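Local coordinates for putative immunoglobulin-blocking virulence protein (Mycoplasma mycoides subsp. capri, PDB 7ADK) that probably acts as a virulence factor that blocks host immunoglobulins, although its detailed function is not established, at residues V178-A189 against T297-E308; K309-S317 against I326-P334. All coordinates share one frame; numbering follows the deposited sequence.

Interaction 1 of 2, residues V178-A189 against T297-E308; sequences VKVTDKLKEQVA and TKIASTSEKYLE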
loop_
_atom_site.group_PDB
_atom_site.type_symbol
_atom_site.label_atom_id
_atom_site.label_comp_id
_atom_site.label_asym_id
_atom_site.label_seq_id
_atom_site.Cartn_x
_atom_site.Cartn_y
_atom_site.Cartn_z
ATOM N N VAL A 178 49.685 7.776 -18.420
ATOM C CA VAL A 178 50.749 7.680 -17.416
ATOM C C VAL A 178 51.807 6.692 -17.889
ATOM O O VAL A 178 51.476 5.568 -18.275
ATOM C CB VAL A 178 50.149 7.237 -16.070
ATOM C CG1 VAL A 178 51.206 7.028 -14.999
ATOM C CG2 VAL A 178 49.172 8.280 -15.551
ATOM N N LYS A 179 53.093 7.057 -17.824
ATOM C CA LYS A 179 54.190 6.145 -18.170
ATOM C C LYS A 179 54.424 5.150 -17.030
ATOM O O LYS A 179 55.180 5.405 -16.100
ATOM C CB LYS A 179 55.444 6.945 -18.547
ATOM C CG LYS A 179 56.631 6.087 -19.011
ATOM C CD LYS A 179 56.388 5.297 -20.297
ATOM C CE LYS A 179 57.582 4.426 -20.618
ATOM N NZ LYS A 179 57.428 3.694 -21.861
ATOM N N VAL A 180 53.748 4.009 -17.080
ATOM C CA VAL A 180 53.949 2.917 -16.126
ATOM C C VAL A 180 55.361 2.332 -16.247
ATOM O O VAL A 180 55.901 2.175 -17.339
ATOM C CB VAL A 180 52.835 1.861 -16.248
ATOM C CG1 VAL A 180 52.869 1.086 -17.559
ATOM C CG2 VAL A 180 52.891 0.865 -15.093
ATOM N N THR A 181 55.975 2.008 -15.118
ATOM C CA THR A 181 57.325 1.437 -15.007
ATOM C C THR A 181 57.342 0.326 -13.967
ATOM O O THR A 181 56.464 0.272 -13.101
ATOM C CB THR A 181 58.365 2.503 -14.621
ATOM O OG1 THR A 181 58.064 3.051 -13.361
ATOM C CG2 THR A 181 58.493 3.643 -15.616
ATOM N N ASP A 182 58.353 -0.546 -14.021
ATOM C CA ASP A 182 58.498 -1.659 -13.078
ATOM C C ASP A 182 58.425 -1.157 -11.622
ATOM O O ASP A 182 57.662 -1.670 -10.810
ATOM C CB ASP A 182 59.809 -2.432 -13.347
ATOM C CG ASP A 182 60.072 -2.919 -14.790
ATOM O OD1 ASP A 182 60.893 -3.842 -14.971
ATOM O OD2 ASP A 182 59.496 -2.395 -15.759
ATOM N N LYS A 183 59.143 -0.061 -11.325
ATOM C CA LYS A 183 59.193 0.593 -10.003
ATOM C C LYS A 183 57.819 1.083 -9.511
ATOM O O LYS A 183 57.505 0.933 -8.332
ATOM C CB LYS A 183 60.229 1.739 -10.023
ATOM C CG LYS A 183 61.286 1.661 -8.914
ATOM C CD LYS A 183 62.340 0.560 -9.102
ATOM C CE LYS A 183 63.335 0.881 -10.214
ATOM N NZ LYS A 183 64.368 -0.136 -10.370
ATOM N N LEU A 184 56.976 1.622 -10.395
ATOM C CA LEU A 184 55.609 2.040 -10.070
ATOM C C LEU A 184 54.680 0.849 -9.862
ATOM O O LEU A 184 53.946 0.818 -8.880
ATOM C CB LEU A 184 55.065 2.962 -11.178
ATOM C CG LEU A 184 53.587 3.374 -11.010
ATOM C CD1 LEU A 184 53.367 4.265 -9.790
ATOM C CD2 LEU A 184 53.153 4.106 -12.266
ATOM N N LYS A 185 54.656 -0.121 -10.781
ATOM C CA LYS A 185 53.647 -1.194 -10.690
ATOM C C LYS A 185 53.897 -2.169 -9.540
ATOM O O LYS A 185 52.943 -2.687 -8.976
ATOM C CB LYS A 185 53.397 -1.865 -12.043
ATOM C CG LYS A 185 54.535 -2.729 -12.575
ATOM C CD LYS A 185 54.228 -3.121 -14.020
ATOM C CE LYS A 185 55.255 -4.104 -14.576
ATOM N NZ LYS A 185 55.094 -4.262 -16.031
ATOM N N GLU A 186 55.139 -2.321 -9.086
ATOM C CA GLU A 186 55.443 -3.044 -7.847
ATOM C C GLU A 186 55.123 -2.247 -6.574
ATOM O O GLU A 186 54.744 -2.837 -5.565
ATOM C CB GLU A 186 56.896 -3.534 -7.862
ATOM C CG GLU A 186 57.231 -4.496 -9.012
ATOM C CD GLU A 186 56.150 -5.529 -9.336
ATOM O OE1 GLU A 186 55.918 -5.811 -10.529
ATOM O OE2 GLU A 186 55.537 -6.066 -8.398
ATOM N N GLN A 187 55.168 -0.912 -6.608
ATOM C CA GLN A 187 54.608 -0.093 -5.526
ATOM C C GLN A 187 53.083 -0.244 -5.447
ATOM O O GLN A 187 52.523 -0.402 -4.363
ATOM C CB GLN A 187 55.026 1.374 -5.707
ATOM C CG GLN A 187 54.391 2.366 -4.727
ATOM C CD GLN A 187 54.923 2.294 -3.309
ATOM O OE1 GLN A 187 55.397 1.283 -2.827
ATOM N NE2 GLN A 187 54.876 3.377 -2.585
ATOM N N VAL A 188 52.399 -0.241 -6.593
ATOM C CA VAL A 188 50.946 -0.462 -6.661
ATOM C C VAL A 188 50.564 -1.881 -6.223
ATOM O O VAL A 188 49.510 -2.055 -5.617
ATOM C CB VAL A 188 50.423 -0.102 -8.067
ATOM C CG1 VAL A 188 48.979 -0.521 -8.340
ATOM C CG2 VAL A 188 50.506 1.419 -8.246
ATOM N N ALA A 189 51.426 -2.878 -6.447
ATOM C CA ALA A 189 51.263 -4.236 -5.926
ATOM C C ALA A 189 51.337 -4.284 -4.393
ATOM O O ALA A 189 50.406 -4.762 -3.749
ATOM C CB ALA A 189 52.316 -5.156 -6.552
ATOM N N THR A 297 54.292 -9.979 -6.086
ATOM C CA THR A 297 54.850 -8.881 -6.906
ATOM C C THR A 297 54.638 -9.073 -8.429
ATOM O O THR A 297 55.593 -9.089 -9.209
ATOM C CB THR A 297 56.342 -8.690 -6.570
ATOM O OG1 THR A 297 57.029 -9.902 -6.767
ATOM C CG2 THR A 297 56.586 -8.244 -5.132
ATOM N N LYS A 298 53.390 -9.294 -8.873
ATOM C CA LYS A 298 52.951 -9.255 -10.288
ATOM C C LYS A 298 51.549 -8.652 -10.394
ATOM O O LYS A 298 50.659 -9.043 -9.643
ATOM C CB LYS A 298 52.981 -10.650 -10.951
ATOM C CG LYS A 298 54.408 -11.155 -11.195
ATOM C CD LYS A 298 54.447 -12.472 -11.979
ATOM C CE LYS A 298 55.882 -12.929 -12.293
ATOM N NZ LYS A 298 56.698 -13.168 -11.076
ATOM N N ILE A 299 51.332 -7.762 -11.362
ATOM C CA ILE A 299 50.035 -7.122 -11.663
ATOM C C ILE A 299 49.380 -7.770 -12.893
ATOM O O ILE A 299 50.048 -8.045 -13.890
ATOM C CB ILE A 299 50.198 -5.596 -11.852
ATOM C CG1 ILE A 299 50.689 -4.869 -10.586
ATOM C CG2 ILE A 299 48.902 -4.928 -12.340
ATOM C CD1 ILE A 299 49.822 -5.043 -9.334
ATOM N N ALA A 300 48.074 -8.012 -12.827
ATOM C CA ALA A 300 47.262 -8.605 -13.888
ATOM C C ALA A 300 47.016 -7.678 -15.096
ATOM O O ALA A 300 47.038 -6.452 -14.992
ATOM C CB ALA A 300 45.943 -9.064 -13.274
ATOM N N SER A 301 46.748 -8.280 -16.259
ATOM C CA SER A 301 46.762 -7.615 -17.570
ATOM C C SER A 301 45.765 -6.461 -17.711
ATOM O O SER A 301 46.079 -5.459 -18.338
ATOM C CB SER A 301 46.497 -8.674 -18.649
ATOM O OG SER A 301 46.747 -8.207 -19.955
ATOM N N THR A 302 44.571 -6.571 -17.133
ATOM C CA THR A 302 43.544 -5.518 -17.169
ATOM C C THR A 302 43.886 -4.379 -16.219
ATOM O O THR A 302 43.920 -3.224 -16.624
ATOM C CB THR A 302 42.171 -6.093 -16.806
ATOM O OG1 THR A 302 42.249 -6.750 -15.566
ATOM C CG2 THR A 302 41.678 -7.101 -17.837
ATOM N N SER A 303 44.221 -4.689 -14.967
ATOM C CA SER A 303 44.616 -3.697 -13.965
ATOM C C SER A 303 45.907 -2.942 -14.297
ATOM O O SER A 303 46.119 -1.855 -13.774
ATOM C CB SER A 303 44.708 -4.355 -12.599
ATOM O OG SER A 303 43.413 -4.694 -12.167
ATOM N N GLU A 304 46.753 -3.438 -15.202
ATOM C CA GLU A 304 47.864 -2.660 -15.754
ATOM C C GLU A 304 47.413 -1.555 -16.734
ATOM O O GLU A 304 47.996 -0.475 -16.755
ATOM C CB GLU A 304 48.863 -3.624 -16.398
ATOM C CG GLU A 304 50.163 -2.969 -16.835
ATOM C CD GLU A 304 51.202 -4.001 -17.268
ATOM O OE1 GLU A 304 52.323 -4.008 -16.708
ATOM O OE2 GLU A 304 50.914 -4.807 -18.177
ATOM N N LYS A 305 46.343 -1.764 -17.508
ATOM C CA LYS A 305 45.814 -0.730 -18.417
ATOM C C LYS A 305 45.089 0.404 -17.692
ATOM O O LYS A 305 45.256 1.561 -18.049
ATOM C CB LYS A 305 45.014 -1.355 -19.581
ATOM C CG LYS A 305 43.488 -1.436 -19.433
ATOM C CD LYS A 305 42.871 -2.316 -20.515
ATOM C CE LYS A 305 41.362 -2.483 -20.397
ATOM N NZ LYS A 305 40.616 -1.299 -20.795
ATOM N N TYR A 306 44.393 0.137 -16.593
ATOM C CA TYR A 306 43.862 1.204 -15.733
ATOM C C TYR A 306 44.973 2.044 -15.079
ATOM O O TYR A 306 44.848 3.261 -14.961
ATOM C CB TYR A 306 42.917 0.618 -14.694
ATOM C CG TYR A 306 41.551 0.254 -15.228
ATOM C CD1 TYR A 306 41.357 -0.942 -15.926
ATOM C CD2 TYR A 306 40.458 1.103 -15.002
ATOM C CE1 TYR A 306 40.080 -1.302 -16.376
ATOM C CE2 TYR A 306 39.180 0.745 -15.448
ATOM C CZ TYR A 306 38.985 -0.465 -16.125
ATOM O OH TYR A 306 37.746 -0.810 -16.527
ATOM N N LEU A 307 46.106 1.431 -14.740
ATOM C CA LEU A 307 47.295 2.138 -14.282
ATOM C C LEU A 307 47.913 3.037 -15.372
ATOM O O LEU A 307 48.333 4.143 -15.045
ATOM C CB LEU A 307 48.275 1.101 -13.710
ATOM C CG LEU A 307 49.572 1.660 -13.115
ATOM C CD1 LEU A 307 49.295 2.608 -11.957
ATOM C CD2 LEU A 307 50.427 0.513 -12.585
ATOM N N GLU A 308 47.906 2.636 -16.654
ATOM C CA GLU A 308 48.256 3.518 -17.787
ATOM C C GLU A 308 47.289 4.707 -17.971
ATOM O O GLU A 308 47.722 5.787 -18.364
ATOM C CB GLU A 308 48.344 2.720 -19.096
ATOM C CG GLU A 308 49.543 1.776 -19.162
ATOM C CD GLU A 308 49.557 0.866 -20.394
ATOM O OE1 GLU A 308 48.516 0.645 -21.042
ATOM O OE2 GLU A 308 50.635 0.355 -20.749
#

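Interaction 2 of 2, residues K309-S317 against I326-P334; sequences KGLTISPRS and IDSNGWGPP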
loop_
_atom_site.group_PDB
_atom_site.type_symbol
_atom_site.label_atom_id
_atom_site.label_comp_id
_atom_site.label_asym_id
_atom_site.label_seq_id
_atom_site.Cartn_x
_atom_site.Cartn_y
_atom_site.Cartn_z
ATOM N N LYS A 309 46.000 4.562 -17.634
ATOM C CA LYS A 309 45.032 5.674 -17.509
ATOM C C LYS A 309 45.206 6.493 -16.219
ATOM O O LYS A 309 44.540 7.508 -16.048
ATOM C CB LYS A 309 43.596 5.143 -17.637
ATOM C CG LYS A 309 43.235 4.704 -19.058
ATOM C CD LYS A 309 41.898 3.976 -19.162
ATOM C CE LYS A 309 40.717 4.812 -18.729
ATOM N NZ LYS A 309 39.439 4.139 -18.926
ATOM N N GLY A 310 46.111 6.088 -15.331
ATOM C CA GLY A 310 46.454 6.777 -14.086
ATOM C C GLY A 310 45.583 6.460 -12.869
ATOM O O GLY A 310 45.661 7.190 -11.882
ATOM N N LEU A 311 44.784 5.393 -12.902
ATOM C CA LEU A 311 43.974 4.939 -11.771
ATOM C C LEU A 311 44.617 3.708 -11.117
ATOM O O LEU A 311 44.808 2.683 -11.761
ATOM C CB LEU A 311 42.541 4.623 -12.235
ATOM C CG LEU A 311 41.820 5.650 -13.119
ATOM C CD1 LEU A 311 40.398 5.169 -13.353
ATOM C CD2 LEU A 311 41.746 7.038 -12.504
ATOM N N THR A 312 44.966 3.790 -9.841
ATOM C CA THR A 312 45.623 2.703 -9.097
ATOM C C THR A 312 44.598 1.736 -8.510
ATOM O O THR A 312 43.535 2.174 -8.089
ATOM C CB THR A 312 46.521 3.243 -7.972
ATOM O OG1 THR A 312 45.822 4.065 -7.074
ATOM C CG2 THR A 312 47.665 4.074 -8.508
ATOM N N ILE A 313 44.930 0.442 -8.414
ATOM C CA ILE A 313 44.114 -0.590 -7.746
ATOM C C ILE A 313 43.686 -0.095 -6.362
ATOM O O ILE A 313 44.546 0.279 -5.564
ATOM C CB ILE A 313 44.895 -1.929 -7.631
ATOM C CG1 ILE A 313 45.130 -2.560 -9.021
ATOM C CG2 ILE A 313 44.174 -2.895 -6.674
ATOM C CD1 ILE A 313 46.020 -3.799 -9.008
ATOM N N SER A 314 42.388 -0.096 -6.057
ATOM C CA SER A 314 41.932 0.131 -4.681
ATOM C C SER A 314 42.329 -1.068 -3.822
ATOM O O SER A 314 41.979 -2.197 -4.166
ATOM C CB SER A 314 40.418 0.349 -4.604
ATOM O OG SER A 314 39.934 0.240 -3.273
ATOM N N PRO A 315 43.014 -0.874 -2.683
ATOM C CA PRO A 315 43.315 -1.983 -1.794
ATOM C C PRO A 315 42.089 -2.733 -1.273
ATOM O O PRO A 315 42.222 -3.892 -0.916
ATOM C CB PRO A 315 44.140 -1.394 -0.658
ATOM C CG PRO A 315 44.780 -0.165 -1.279
ATOM C CD PRO A 315 43.724 0.319 -2.260
ATOM N N ARG A 316 40.891 -2.139 -1.270
ATOM C CA ARG A 316 39.639 -2.805 -0.872
ATOM C C ARG A 316 39.051 -3.670 -1.992
ATOM O O ARG A 316 38.357 -4.639 -1.724
ATOM C CB ARG A 316 38.653 -1.720 -0.399
ATOM C CG ARG A 316 37.422 -2.244 0.352
ATOM C CD ARG A 316 36.443 -1.145 0.779
ATOM N NE ARG A 316 37.049 -0.138 1.654
ATOM C CZ ARG A 316 36.824 0.095 2.925
ATOM N NH1 ARG A 316 35.908 -0.489 3.609
ATOM N NH2 ARG A 316 37.565 0.941 3.528
ATOM N N SER A 317 39.349 -3.333 -3.240
ATOM C CA SER A 317 38.854 -4.016 -4.443
ATOM C C SER A 317 39.833 -5.050 -5.011
ATOM O O SER A 317 39.512 -5.722 -5.985
ATOM C CB SER A 317 38.560 -2.978 -5.523
ATOM O OG SER A 317 37.649 -2.010 -5.051
ATOM N N ILE A 326 48.052 -9.948 -9.037
ATOM C CA ILE A 326 47.109 -9.042 -8.377
ATOM C C ILE A 326 46.254 -8.315 -9.422
ATOM O O ILE A 326 46.773 -7.728 -10.367
ATOM C CB ILE A 326 47.852 -8.057 -7.454
ATOM C CG1 ILE A 326 48.639 -8.797 -6.360
ATOM C CG2 ILE A 326 46.884 -7.056 -6.828
ATOM C CD1 ILE A 326 49.433 -7.854 -5.460
ATOM N N ASP A 327 44.944 -8.324 -9.226
ATOM C CA ASP A 327 43.898 -7.783 -10.097
ATOM C C ASP A 327 42.850 -7.055 -9.237
ATOM O O ASP A 327 42.910 -7.130 -8.011
ATOM C CB ASP A 327 43.304 -8.954 -10.895
ATOM C CG ASP A 327 42.557 -8.533 -12.163
ATOM O OD1 ASP A 327 42.154 -9.439 -12.928
ATOM O OD2 ASP A 327 42.425 -7.314 -12.421
ATOM N N SER A 328 41.899 -6.320 -9.807
ATOM C CA SER A 328 40.855 -5.674 -8.996
ATOM C C SER A 328 39.523 -5.506 -9.713
ATOM O O SER A 328 39.428 -5.610 -10.932
ATOM C CB SER A 328 41.343 -4.351 -8.386
ATOM O OG SER A 328 41.306 -3.273 -9.284
ATOM N N ASN A 329 38.479 -5.261 -8.924
ATOM C CA ASN A 329 37.170 -4.801 -9.385
ATOM C C ASN A 329 36.935 -3.315 -9.031
ATOM O O ASN A 329 35.809 -2.904 -8.775
ATOM C CB ASN A 329 36.087 -5.787 -8.902
ATOM C CG ASN A 329 35.982 -5.961 -7.394
ATOM O OD1 ASN A 329 36.205 -5.064 -6.600
ATOM N ND2 ASN A 329 35.615 -7.138 -6.940
ATOM N N GLY A 330 38.000 -2.510 -8.961
ATOM C CA GLY A 330 37.939 -1.114 -8.524
ATOM C C GLY A 330 39.288 -0.399 -8.532
ATOM O O GLY A 330 40.293 -0.936 -8.061
ATOM N N TRP A 331 39.314 0.811 -9.102
ATOM C CA TRP A 331 40.502 1.652 -9.318
ATOM C C TRP A 331 40.192 3.121 -9.011
ATOM O O TRP A 331 39.131 3.623 -9.366
ATOM C CB TRP A 331 41.053 1.523 -10.750
ATOM C CG TRP A 331 41.220 0.146 -11.302
ATOM C CD1 TRP A 331 42.361 -0.571 -11.291
ATOM C CD2 TRP A 331 40.217 -0.716 -11.921
ATOM N NE1 TRP A 331 42.132 -1.811 -11.839
ATOM C CE2 TRP A 331 40.829 -1.956 -12.240
ATOM C CE3 TRP A 331 38.842 -0.589 -12.219
ATOM C CZ2 TRP A 331 40.126 -3.014 -12.816
ATOM C CZ3 TRP A 331 38.126 -1.652 -12.794
ATOM C CH2 TRP A 331 38.764 -2.861 -13.097
ATOM N N GLY A 332 41.116 3.819 -8.359
ATOM C CA GLY A 332 40.935 5.198 -7.919
ATOM C C GLY A 332 42.019 6.145 -8.423
ATOM O O GLY A 332 43.175 5.741 -8.549
ATOM N N PRO A 333 41.698 7.410 -8.709
ATOM C CA PRO A 333 42.691 8.431 -9.007
ATOM C C PRO A 333 43.379 8.932 -7.720
ATOM O O PRO A 333 42.869 8.730 -6.610
ATOM C CB PRO A 333 41.889 9.535 -9.685
ATOM C CG PRO A 333 40.536 9.460 -8.997
ATOM C CD PRO A 333 40.364 7.977 -8.728
ATOM N N PRO A 334 44.519 9.632 -7.821
ATOM C CA PRO A 334 45.002 10.471 -6.730
ATOM C C PRO A 334 43.977 11.572 -6.420
ATOM O O PRO A 334 43.268 12.024 -7.316
ATOM C CB PRO A 334 46.336 11.056 -7.201
ATOM C CG PRO A 334 46.663 10.303 -8.488
ATOM C CD PRO A 334 45.324 9.827 -9.007
#

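Interaction 1 of 2, residues V178-A189 against T297-E308
Lys-185 and Glu-304 form a salt bridge across two helical segments, 182-189 and 301-308, whose axes come no closer than 11.6 Å and whose N-to-C directions differ by 114°. The distance between Lys-185 NZ and Glu-304 OE1 is 2.9 Å, and the ammonium meets OE1 nearly along the C-O axis of the carboxylate. Both side chains are extended beyond CG, which lets their charged ends span the gap. Leu-307 wedges between residues of the other segment. Its CG stands opposite the backbone N (chi1 -177°), and its two methyl branches divide the work. CD2 lies 3.5 Å from Val-180 CG2, the two side chains crossing at about a right angle, and it also rests on Lys-185 CB. CD1 reaches Val-188 CG2 at 4.1 Å and also meets Leu-184 CD2; the side chains of Val-188 and Leu-184 slide past that of Leu-307 in opposite directions. Ile-299 CD1 sits 3.7 Å from Ala-189 CB, while its CG1 lies against Lys-185 O. Val-180 CG1 meets Glu-308 CG, and Glu-186 bends at chi2 to lay its carboxylate beside Thr-297. Val-178 N donates to Glu-308 O at 2.8 Å with an N-H...O angle of 139°. Val-188 and Leu-307 both also touch Thr-312, and Ala-189 and Ile-299 both touch Ile-326. The partly buried apolar cluster is thus built by the helices together with residues leading into them, two helices packing on a small three-stranded antiparallel sheet in an alpha+beta arrangement.

Interaction 2 of 2, residues K309-S317 against I326-P334
Segments 309-317 and 326-334 run antiparallel, with Thr-312 and Gly-332 as a hydrogen-bonded pair: Thr-312 N to Gly-332 O and Gly-332 N to Thr-312 O are each 2.9 Å, but the second is straighter (N-H...O 166° against 141°). Ile-313 and Trp-331 follow as a non-hydrogen-bonded pair, then Ser-314 N donates to Gly-330 O at 3.0 Å. Further on, Asn-329 N donates to Ser-317 O at 3.1 Å. Gly-310, with positive phi, ends the preceding helix in a Schellman motif. The interrupted strand 326-332 is central in a three-stranded antiparallel sheet, with 312-313 and 318-320 at its margins. Among the side chains, Ile-313 splits its branches: CG2 packs 3.6 Å from Ser-328 CB, and CD1 meets Ile-326 CG2 at 4.0 Å. With Ser-328 OG set between its backbone N and carbonyl carbon (chi1 80°), it reaches Gly-330 O at 2.8 Å, from the face opposite to Ser-314 N, and stands over one indole face, offset toward the rim. Trp-331 NE1 bonds Ser-303 OG, and the ring stacks with Tyr-306. Leu-311 CB meets Trp-331 CB, and Leu-311 CD2 rests 3.8 Å from Pro-333 CB. Ser-314 OG accepts from Arg-316 N in an ST turn and also bonds Asp-200, which salt-bridges Arg-316.

Overall arrangement
The centres of interactions 1 and 2 lie about 10 Å apart, on the same side of the chain's centre, and neither is touched by another protein chain of the assembly. They come in series: helix 301-308, which ends interaction 1, runs on into strand 312-313 of interaction 2. Direct links also join them, with Ala-300 N and Ile-326 O 2.8 Å apart and Ser-303 OG and Asp-327 OD2 likewise 2.8 Å apart, both probable hydrogen bonds. Segment 178-189 precedes 297-308 by 108 residues at their closest ends, and its helix packs on the same sheet. This is consistent with one compact unit, closing a long, largely helical and loop excursion between residues 189 and 297.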